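Allantoin racemase (Pseudomonas fluorescens, PDB 5LG5) racemizes allantoin, interconverting its enantiomers by proton transfer, and probably also acts on other 5-substituted hydantoins. Local coordinates at residues N89-D94 with G216-K221; T36-A41 with M58-A63. All blocks are in the same frame, centred on the assembly; numbering follows the deposited sequence.

Contact 1: residues N89-D94 with G216-K221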
# COMPACT_ATOMS: atom_id res chain seq x y z
N ASN E 89 32.62 3.69 3.41
CA ASN E 89 32.31 5.12 3.43
C ASN E 89 32.39 5.72 2.04
O ASN E 89 32.77 6.87 1.86
CB ASN E 89 33.26 5.88 4.38
CG ASN E 89 33.08 5.48 5.82
OD1 ASN E 89 33.52 4.42 6.25
ND2 ASN E 89 32.44 6.35 6.59
N VAL E 90 32.06 4.90 1.04
CA VAL E 90 31.92 5.36 -0.33
C VAL E 90 30.58 4.87 -0.87
O VAL E 90 30.02 3.92 -0.33
CB VAL E 90 33.07 4.85 -1.22
CG1 VAL E 90 34.40 5.40 -0.70
CG2 VAL E 90 33.07 3.33 -1.27
N PRO E 91 30.06 5.54 -1.90
CA PRO E 91 28.76 5.10 -2.42
C PRO E 91 28.79 3.68 -2.95
O PRO E 91 29.78 3.20 -3.52
CB PRO E 91 28.45 6.12 -3.54
CG PRO E 91 29.74 6.79 -3.84
CD PRO E 91 30.54 6.77 -2.56
N VAL E 92 27.68 2.98 -2.70
CA VAL E 92 27.49 1.64 -3.19
C VAL E 92 26.23 1.65 -4.06
O VAL E 92 25.20 2.18 -3.67
CB VAL E 92 27.30 0.64 -2.03
CG1 VAL E 92 27.13 -0.78 -2.56
CG2 VAL E 92 28.49 0.73 -1.06
N VAL E 93 26.32 1.13 -5.27
CA VAL E 93 25.12 1.04 -6.09
C VAL E 93 24.94 -0.34 -6.68
O VAL E 93 25.86 -0.93 -7.24
CB VAL E 93 24.93 2.24 -7.10
CG1 VAL E 93 26.17 3.11 -7.21
CG2 VAL E 93 24.42 1.76 -8.45
N ASP E 94 23.75 -0.89 -6.47
CA ASP E 94 23.44 -2.19 -6.99
C ASP E 94 22.79 -2.00 -8.35
O ASP E 94 21.95 -1.11 -8.51
CB ASP E 94 22.52 -2.95 -6.05
CG ASP E 94 22.41 -4.39 -6.42
OD1 ASP E 94 21.73 -4.69 -7.43
OD2 ASP E 94 23.07 -5.20 -5.74
N GLY E 216 29.88 14.73 -4.60
CA GLY E 216 30.42 14.69 -3.25
C GLY E 216 29.48 13.99 -2.28
O GLY E 216 29.36 14.39 -1.12
N LEU E 217 28.78 12.96 -2.76
CA LEU E 217 27.78 12.26 -1.96
C LEU E 217 28.23 10.84 -1.60
O LEU E 217 28.80 10.12 -2.43
CB LEU E 217 26.45 12.20 -2.72
CG LEU E 217 25.71 13.52 -2.98
CD1 LEU E 217 24.56 13.29 -3.94
CD2 LEU E 217 25.18 14.10 -1.67
N SER E 218 27.96 10.44 -0.36
CA SER E 218 28.22 9.05 0.04
C SER E 218 27.13 8.53 0.97
O SER E 218 26.27 9.28 1.41
CB SER E 218 29.60 8.92 0.69
OG SER E 218 29.94 7.54 0.80
N THR E 219 27.19 7.24 1.26
CA THR E 219 26.22 6.60 2.14
C THR E 219 26.07 7.36 3.46
O THR E 219 27.05 7.78 4.07
CB THR E 219 26.64 5.15 2.46
OG1 THR E 219 26.89 4.45 1.24
CG2 THR E 219 25.56 4.43 3.27
N SER E 220 24.83 7.58 3.88
CA SER E 220 24.58 8.17 5.18
C SER E 220 25.02 7.22 6.29
O SER E 220 24.61 6.05 6.30
CB SER E 220 23.11 8.50 5.36
OG SER E 220 22.88 9.01 6.66
N LYS E 221 25.81 7.72 7.23
CA LYS E 221 26.31 6.86 8.30
C LYS E 221 25.57 7.10 9.61
O LYS E 221 26.01 6.67 10.67
CB LYS E 221 27.82 7.05 8.51
CG LYS E 221 28.69 6.91 7.25
CD LYS E 221 28.52 5.55 6.57
CE LYS E 221 29.19 4.43 7.34
NZ LYS E 221 29.07 3.14 6.58
O HOH W 1 32.14 2.49 7.96
O HOH W 2 28.77 2.77 1.86
O HOH W 3 25.33 4.33 -1.16
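Where the chain leads into strand 92-94, an outermost strand of a parallel sheet within this chain, the loop that follows helix 201-214 lies against it, chiefly at Asn89 to Pro91. Pro91 and Ser218 mark the closest backbone approach, their CA atoms 4.7 Å apart. Ser218 faces the incoming chain, and its OG, anti to the backbone N (chi1 -168°), comes 3.2 Å from Val90 CA and makes at most a weak hydrogen bond to Asn89 O. The Pro91 ring lies next to it, CG reaching Leu217 O at 3.7 Å.

Water does most of the polar joining. Thr219 OG1 is 2.6 Å from a water that lies 2.8 Å from Val90 O and can donate to it, and it shares a second water with Val92 N, so one hydroxyl serves two backbone groups of the strand entrance. Farther out, the Asn89 side chain crosses the bent Lys221 chain at about a right angle, ND2 lying 3.8 Å from Lys221 CE. A third water takes a weak bond from Lys221 NZ and donates to Asn89 OD1; the ammonium is held mainly by carbonyls of Tyr225, Gln85, Glu86 and Leu88.

Around this seam, Pro91 packs on Leu212 and Val213 of helix 201-214, Val92 and Thr219 meet Gln85 of helix 81-87, and Pro91 bonds through its backbone to Val71 of the adjacent strand 70-74.

Contact 2: residues T36-A41 with M58-A63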
# COMPACT_ATOMS: atom_id res chain seq x y z
N THR E 36 35.93 -10.44 -8.97
CA THR E 36 35.22 -11.69 -8.81
C THR E 36 35.40 -12.15 -7.37
O THR E 36 36.53 -12.17 -6.88
CB THR E 36 35.76 -12.77 -9.77
OG1 THR E 36 35.70 -12.28 -11.12
CG2 THR E 36 34.94 -14.06 -9.66
N PRO E 37 34.30 -12.48 -6.67
CA PRO E 37 34.43 -12.90 -5.26
C PRO E 37 35.30 -14.14 -5.12
O PRO E 37 35.39 -14.90 -6.08
CB PRO E 37 32.98 -13.25 -4.87
CG PRO E 37 32.13 -12.44 -5.81
CD PRO E 37 32.90 -12.43 -7.11
N TYR E 38 35.90 -14.35 -3.95
CA TYR E 38 36.80 -15.49 -3.76
C TYR E 38 36.03 -16.79 -3.57
O TYR E 38 36.60 -17.88 -3.68
CB TYR E 38 37.70 -15.27 -2.53
CG TYR E 38 38.66 -14.12 -2.65
CD1 TYR E 38 38.93 -13.32 -1.56
CD2 TYR E 38 39.32 -13.86 -3.85
CE1 TYR E 38 39.82 -12.27 -1.65
CE2 TYR E 38 40.21 -12.80 -3.95
CZ TYR E 38 40.45 -12.01 -2.84
OH TYR E 38 41.33 -10.96 -2.91
N PHE E 39 34.74 -16.67 -3.28
CA PHE E 39 33.88 -17.85 -3.16
C PHE E 39 32.44 -17.55 -3.57
O PHE E 39 32.11 -16.40 -3.92
CB PHE E 39 33.94 -18.44 -1.75
CG PHE E 39 33.44 -17.52 -0.69
CD1 PHE E 39 34.28 -16.57 -0.12
CD2 PHE E 39 32.12 -17.62 -0.24
CE1 PHE E 39 33.82 -15.72 0.88
CE2 PHE E 39 31.65 -16.78 0.76
CZ PHE E 39 32.50 -15.83 1.32
N GLY E 40 31.60 -18.58 -3.54
CA GLY E 40 30.21 -18.46 -3.96
C GLY E 40 29.87 -19.35 -5.14
O GLY E 40 30.69 -20.15 -5.58
N ALA E 41 28.63 -19.23 -5.63
CA ALA E 41 28.16 -20.05 -6.75
C ALA E 41 28.60 -19.45 -8.09
O ALA E 41 28.83 -18.24 -8.19
CB ALA E 41 26.65 -20.22 -6.69
N MET E 58 30.93 -8.85 -0.06
CA MET E 58 31.44 -8.05 1.06
C MET E 58 32.89 -8.43 1.38
O MET E 58 33.76 -7.56 1.53
CB MET E 58 30.55 -8.25 2.29
CG MET E 58 29.24 -7.46 2.25
SD MET E 58 28.27 -7.69 3.77
CE MET E 58 26.99 -8.74 3.10
N ASP E 59 33.13 -9.73 1.45
CA ASP E 59 34.48 -10.27 1.65
C ASP E 59 35.47 -9.76 0.58
O ASP E 59 36.55 -9.26 0.89
CB ASP E 59 34.40 -11.80 1.63
CG ASP E 59 35.76 -12.47 1.79
OD1 ASP E 59 36.24 -13.13 0.84
OD2 ASP E 59 36.33 -12.34 2.89
N ARG E 60 35.06 -9.85 -0.68
CA ARG E 60 35.91 -9.49 -1.81
C ARG E 60 36.28 -8.01 -1.80
O ARG E 60 37.41 -7.62 -2.11
CB ARG E 60 35.22 -9.84 -3.13
CG ARG E 60 36.11 -9.79 -4.37
CD ARG E 60 37.39 -10.62 -4.20
NE ARG E 60 38.47 -10.22 -5.10
CZ ARG E 60 39.33 -9.23 -4.88
NH1 ARG E 60 39.25 -8.48 -3.79
NH2 ARG E 60 40.28 -8.98 -5.78
N VAL E 61 35.30 -7.19 -1.47
CA VAL E 61 35.50 -5.75 -1.44
C VAL E 61 36.40 -5.34 -0.27
O VAL E 61 37.28 -4.49 -0.42
CB VAL E 61 34.14 -5.01 -1.40
CG1 VAL E 61 34.33 -3.52 -1.12
CG2 VAL E 61 33.37 -5.28 -2.72
N MET E 62 36.17 -5.96 0.88
CA MET E 62 37.00 -5.70 2.06
C MET E 62 38.45 -6.16 1.85
O MET E 62 39.38 -5.57 2.38
CB MET E 62 36.41 -6.36 3.31
CG MET E 62 35.09 -5.74 3.79
SD MET E 62 35.15 -3.95 4.02
CE MET E 62 34.37 -3.44 2.53
N ALA E 63 38.62 -7.24 1.11
CA ALA E 63 39.95 -7.72 0.74
C ALA E 63 40.70 -6.84 -0.25
O ALA E 63 41.90 -6.98 -0.42
CB ALA E 63 39.86 -9.15 0.21
O HOH W 4 34.99 -13.29 -1.70
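Arg60 lays its side chain across one face of the Tyr38 ring. Its CD sits almost directly above the ring centre, 3.6 Å from the centroid and 12° off the normal, a clear CH-pi contact. Beyond it the guanidinium continues over the phenol end, nearly parallel to the ring with 14° between the planes, and Tyr38 OH lies over the middle of the guanidinium face, 3.3 Å from Arg60 CZ. A bend at chi2 (52°) carries Arg60 CD over the face of the tyrosine and to 3.2 Å from Thr36 O; that carbonyl stands at the guanidinium edge. Pro37 closes on the stem of the same chain, its CA 3.6 Å from Arg60 CG. With an alanine at Arg60, the Tyr38 ring would probably lose its cover on this face and be freer to turn, and Thr36 O and Pro37 would lose the chain lying against them. At the edge of the tyrosine ring, CE1 meets the methyl CB of Ala63 at 3.6 Å, one helical turn on from Asp59.

Asp59 OD1 lies between the two rings, 3.5 Å from Phe39 CE1 at that ring's edge and 3.6 Å from Tyr38 CD1. It accepts a hydrogen bond from a water that in turn accepts one from Tyr38 N.

With no clear direct hydrogen bond between them, the loop leading to strand 40-41 is held to helix 47-63 by shape, through one CH-pi contact and the packed arginine chain, and by the water that couples Asp59 to Tyr38 N.

How the contacts relate
Contact 1 and contact 2 are both partly buried, their centres about 19 Å apart and their nearest atoms about 7 Å apart without touching. Contact 2 joins a loop to the helix that soon follows it, whereas contact 1 spans 121 intervening residues. Both border helix 81-87: Val92 of contact 1 and Met58 and Val61 of segment 58-63 pack on Leu84. Contact 1 relies on hydroxyls, backbone carbonyls and three bridging waters; contact 2 on an arginine spread over a tyrosine, with a single water bridge. Both also adjoin other subunits: Ser220 bonds to Glu174 of the second subunit, while Gly40 and Ala41 pair antiparallel with a strand of the third, so the sheet runs on across the interface.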